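Uridylate-specific endoribonuclease nsp11 (Prrsv 16244b, PDB 5EYI) probably cleaves viral RNA at uridylates, degrading the 5'-polyuridines made during replication and so hiding the virus from double-stranded RNA sensors of the host cell. Local coordinates at residues A27-V31 and E32-H36; T181-L185 and P186-A190. The protein carries 1 engineered substitution. All blocks are in the same frame, centred on the assembly; numbering follows the deposited sequence.

How the interactions relate
Both interactions are local: in each, the chain leaves an extended course and winds into overlapping beta-turns, with carbonyls of one segment accepting amides of the next. Their settings differ. Interaction 1 lies at the periphery of the N-terminal domain, where most of its touching residues are exposed and Trp37 and Trp48 pack against part of it. Interaction 2 is buried in the NendoU domain, in contact with helix 120-128 and strands 198-205 and 219-223, and not far from the predicted active-site histidines. Aliphatic packing dominates the side chains of 27-36, whereas 181-190 adds a proline-tyrosine CH-pi contact and a water bridge. The centres are 36 Å apart, and the two contacts do not touch.

Interaction 1 of 2, residues A27-V31 and E32-H36; sequences AKLPV and ELAPH
The carbonyl of Pro30 receives the amide of Leu33, and that of Val31 the amide of Ala34, so that the chain leaving strand 27-28 coils through successive overlapping beta-turns. Val31 and Glu32 occupy the corners of the first, Glu32 and Leu33 those of the second, all with helical backbone angles, and a third turn follows from Leu33 O to His36 N. The bond from Leu33 N to Pro30 O is 2.9 Å long and reaches the oxygen from above the carbonyl plane. Ala34 N lies 3.2 Å from Val31 O, and its second approach to Pro30 O, at 3.5 Å, is weak.

Within the turn series, in the N-terminal domain, the buried contacts are those of Leu29 and Ala34. With chi1 at -176°, the Leu29 side chain extends away from its own backbone N and crosses that of Leu33 at about a right angle. Its two branches divide the work: CD1 packs on Leu33 CB at 3.9 Å, while CD2 sits against Ala34 CA at 3.8 Å. Around them, Phe19, Trp37 and Val39 also touch Leu29, and Trp48 packs on Val31, Ala34 and Pro35, tying the turns to the neighbouring loops and strands.

On the exposed side Pro30 and Leu33 lie side by side, pointing the same way, with Pro30 CG 4.2 Å from Leu33 CD1. Glu32 bends at chi2 (-82°), bringing its carboxylate back over the preceding residues. OE1 comes within 3.5 Å of Pro30 CB, and Val31 CG1 lies against the carboxylate carbon. OE1 also comes near Val31 N, but at an angle too poor for a hydrogen bond; the nearby negative charge may still interact favourably with that N-H. Pro35 has no N-H to offer, and Pro35 CD lies 3.6 Å from Val31 O, which already accepts the Ala34 amide.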
# COMPACT_ATOMS: atom_id res chain seq x y z
N ALA A 27 23.27 -5.54 -25.11
CA ALA A 27 24.53 -4.94 -25.56
C ALA A 27 25.48 -6.03 -26.03
O ALA A 27 25.77 -6.95 -25.26
CB ALA A 27 25.16 -4.15 -24.42
N LYS A 28 25.94 -5.96 -27.28
CA LYS A 28 26.80 -7.01 -27.82
C LYS A 28 28.15 -6.99 -27.11
O LYS A 28 28.71 -5.93 -26.87
CB LYS A 28 27.01 -6.87 -29.34
CG LYS A 28 27.78 -8.04 -29.96
CD LYS A 28 27.71 -8.05 -31.48
CE LYS A 28 28.64 -9.10 -32.09
N LEU A 29 28.63 -8.18 -26.74
CA LEU A 29 29.94 -8.37 -26.13
C LEU A 29 30.73 -9.36 -26.98
O LEU A 29 30.17 -10.39 -27.39
CB LEU A 29 29.78 -8.93 -24.71
CG LEU A 29 31.05 -9.09 -23.86
CD1 LEU A 29 31.61 -7.75 -23.43
CD2 LEU A 29 30.78 -9.97 -22.65
N PRO A 30 32.02 -9.08 -27.26
CA PRO A 30 32.87 -10.10 -27.89
C PRO A 30 32.88 -11.39 -27.08
O PRO A 30 33.02 -11.36 -25.86
CB PRO A 30 34.26 -9.45 -27.89
CG PRO A 30 33.99 -7.99 -27.91
CD PRO A 30 32.74 -7.80 -27.09
N VAL A 31 32.72 -12.51 -27.78
CA VAL A 31 32.66 -13.84 -27.15
C VAL A 31 33.90 -14.15 -26.29
O VAL A 31 33.81 -14.86 -25.28
CB VAL A 31 32.40 -14.94 -28.22
CG1 VAL A 31 33.61 -15.12 -29.15
CG2 VAL A 31 32.01 -16.25 -27.56
N GLU A 32 35.04 -13.60 -26.68
CA GLU A 32 36.29 -13.73 -25.93
C GLU A 32 36.26 -13.03 -24.56
O GLU A 32 37.03 -13.41 -23.67
CB GLU A 32 37.53 -13.29 -26.75
CG GLU A 32 37.35 -12.16 -27.77
CD GLU A 32 36.77 -12.64 -29.11
OE1 GLU A 32 35.65 -12.19 -29.47
OE2 GLU A 32 37.40 -13.49 -29.78
N LEU A 33 35.38 -12.04 -24.38
CA LEU A 33 35.17 -11.38 -23.07
C LEU A 33 34.05 -11.98 -22.22
O LEU A 33 33.93 -11.63 -21.05
CB LEU A 33 34.93 -9.88 -23.26
CG LEU A 33 36.17 -9.09 -23.72
CD1 LEU A 33 35.81 -7.68 -24.16
CD2 LEU A 33 37.22 -9.07 -22.62
N ALA A 34 33.26 -12.89 -22.77
CA ALA A 34 32.14 -13.49 -22.04
C ALA A 34 32.53 -14.28 -20.78
O ALA A 34 31.72 -14.38 -19.86
CB ALA A 34 31.30 -14.37 -22.97
N PRO A 35 33.77 -14.84 -20.73
CA PRO A 35 34.23 -15.42 -19.46
C PRO A 35 34.44 -14.42 -18.31
O PRO A 35 34.56 -14.84 -17.16
CB PRO A 35 35.56 -16.09 -19.83
CG PRO A 35 35.43 -16.38 -21.28
CD PRO A 35 34.67 -15.21 -21.84
N HIS A 36 34.49 -13.13 -18.62
CA HIS A 36 34.82 -12.09 -17.64
C HIS A 36 33.69 -11.10 -17.33
O HIS A 36 33.91 -10.15 -16.58
CB HIS A 36 36.07 -11.37 -18.14
CG HIS A 36 37.19 -12.30 -18.48
ND1 HIS A 36 37.65 -12.47 -19.76
CD2 HIS A 36 37.89 -13.16 -17.70
CE1 HIS A 36 38.62 -13.37 -19.76
NE2 HIS A 36 38.78 -13.80 -18.53

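Interaction 2 of 2, residues T181-L185 and P186-A190; sequences TDVYL and PDLEA
Pro186 lies across one face of the Tyr184 ring in a CH-pi contact, its CD 3.5 Å from the ring centroid and only 2° off the normal. CG of the proline reaches the phenol end, 3.5 Å from Tyr184 CZ, so the pyrrolidine covers much of that face. A first torsion of -177° swings the tyrosine ring away from its own backbone N, and a hydrogen bond from OH to Asp119 holds the far end. Apart from the ring contact, Val183 CG2 meets Leu188 CD1 at 3.8 Å, the two side chains crossing at about a right angle. Leu205 packs on Val183 and Phe222 on Leu188, while Val125 of helix 120-128 touches Leu185.

The backbone that brings these groups together is a run of overlapping beta-turns with helical angles, in the NendoU domain, on the connection from strand 173-180 to strand 198-205. Asp187 N binds Tyr184 O at 2.9 Å, and Leu188 N binds Leu185 O at 3.0 Å. Pro186 is a corner of both turns. Glu122 accepts the Leu185 amide, and the Leu185 side chain lies about 8 Å from that of His146, a predicted active-site residue.

Packing is looser around the partly exposed Asp187. Its OD1 stands at the edge of the tyrosine ring, in the ring plane and 3.9 Å from Tyr184 CD1, with the carboxylate turned 79° to the ring. A water accepts from Tyr184 N at 2.7 Å and donates to Asp187 OD2, bridging backbone and carboxylate. Glu189, also partly exposed, sends OE1 to a salt bridge with Arg121.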
# COMPACT_ATOMS: atom_id res chain seq x y z
N THR A 181 2.08 -0.36 -15.19
CA THR A 181 2.64 -1.65 -15.62
C THR A 181 1.76 -2.26 -16.69
O THR A 181 0.67 -1.76 -16.95
CB THR A 181 2.78 -2.65 -14.45
OG1 THR A 181 1.49 -3.16 -14.09
CG2 THR A 181 3.42 -2.00 -13.25
N ASP A 182 2.24 -3.34 -17.31
CA ASP A 182 1.42 -4.17 -18.18
C ASP A 182 1.25 -5.61 -17.67
O ASP A 182 1.02 -6.54 -18.46
CB ASP A 182 1.95 -4.15 -19.61
CG ASP A 182 3.28 -4.84 -19.78
OD1 ASP A 182 3.77 -5.50 -18.82
OD2 ASP A 182 3.84 -4.73 -20.89
N VAL A 183 1.34 -5.79 -16.35
CA VAL A 183 1.19 -7.12 -15.77
C VAL A 183 -0.23 -7.65 -16.03
O VAL A 183 -1.20 -6.88 -16.06
CB VAL A 183 1.48 -7.17 -14.26
CG1 VAL A 183 2.88 -6.66 -13.97
CG2 VAL A 183 0.45 -6.39 -13.45
N TYR A 184 -0.33 -8.96 -16.20
CA TYR A 184 -1.61 -9.65 -16.31
C TYR A 184 -2.38 -9.49 -15.01
O TYR A 184 -1.99 -10.07 -14.00
CB TYR A 184 -1.37 -11.13 -16.62
CG TYR A 184 -2.63 -11.94 -16.84
CD1 TYR A 184 -2.89 -13.08 -16.08
CD2 TYR A 184 -3.56 -11.57 -17.80
CE1 TYR A 184 -4.04 -13.83 -16.28
CE2 TYR A 184 -4.71 -12.31 -18.00
CZ TYR A 184 -4.94 -13.45 -17.25
OH TYR A 184 -6.09 -14.18 -17.45
N LEU A 185 -3.44 -8.68 -15.03
CA LEU A 185 -4.11 -8.24 -13.79
C LEU A 185 -4.61 -9.35 -12.86
O LEU A 185 -4.62 -9.17 -11.63
CB LEU A 185 -5.25 -7.26 -14.08
CG LEU A 185 -4.91 -5.91 -14.74
CD1 LEU A 185 -6.19 -5.13 -15.00
CD2 LEU A 185 -3.98 -5.09 -13.87
N PRO A 186 -5.03 -10.51 -13.42
CA PRO A 186 -5.39 -11.60 -12.51
C PRO A 186 -4.24 -12.11 -11.62
O PRO A 186 -4.54 -12.63 -10.54
CB PRO A 186 -5.92 -12.68 -13.45
CG PRO A 186 -6.53 -11.89 -14.56
CD PRO A 186 -5.55 -10.76 -14.77
N ASP A 187 -2.98 -11.92 -12.02
CA ASP A 187 -1.83 -12.20 -11.12
C ASP A 187 -1.83 -11.40 -9.83
O ASP A 187 -1.19 -11.79 -8.85
CB ASP A 187 -0.48 -11.91 -11.80
CG ASP A 187 -0.15 -12.87 -12.92
OD1 ASP A 187 -0.74 -13.98 -13.01
OD2 ASP A 187 0.73 -12.51 -13.72
N LEU A 188 -2.50 -10.24 -9.84
CA LEU A 188 -2.60 -9.40 -8.66
C LEU A 188 -3.84 -9.62 -7.79
O LEU A 188 -3.89 -9.07 -6.70
CB LEU A 188 -2.55 -7.92 -9.07
CG LEU A 188 -1.45 -7.48 -10.04
CD1 LEU A 188 -1.54 -5.98 -10.26
CD2 LEU A 188 -0.07 -7.86 -9.53
N GLU A 189 -4.83 -10.39 -8.27
CA GLU A 189 -6.11 -10.65 -7.56
C GLU A 189 -5.95 -10.94 -6.07
O GLU A 189 -6.68 -10.39 -5.24
CB GLU A 189 -6.86 -11.84 -8.17
CG GLU A 189 -7.79 -11.52 -9.34
CD GLU A 189 -8.26 -12.78 -10.10
OE1 GLU A 189 -7.68 -13.88 -9.92
OE2 GLU A 189 -9.22 -12.66 -10.91
N ALA A 190 -5.00 -11.81 -5.74
CA ALA A 190 -4.73 -12.20 -4.36
C ALA A 190 -4.29 -11.05 -3.45
O ALA A 190 -4.37 -11.17 -2.21
CB ALA A 190 -3.69 -13.31 -4.33
O HOH W 1 1.73 -10.66 -15.64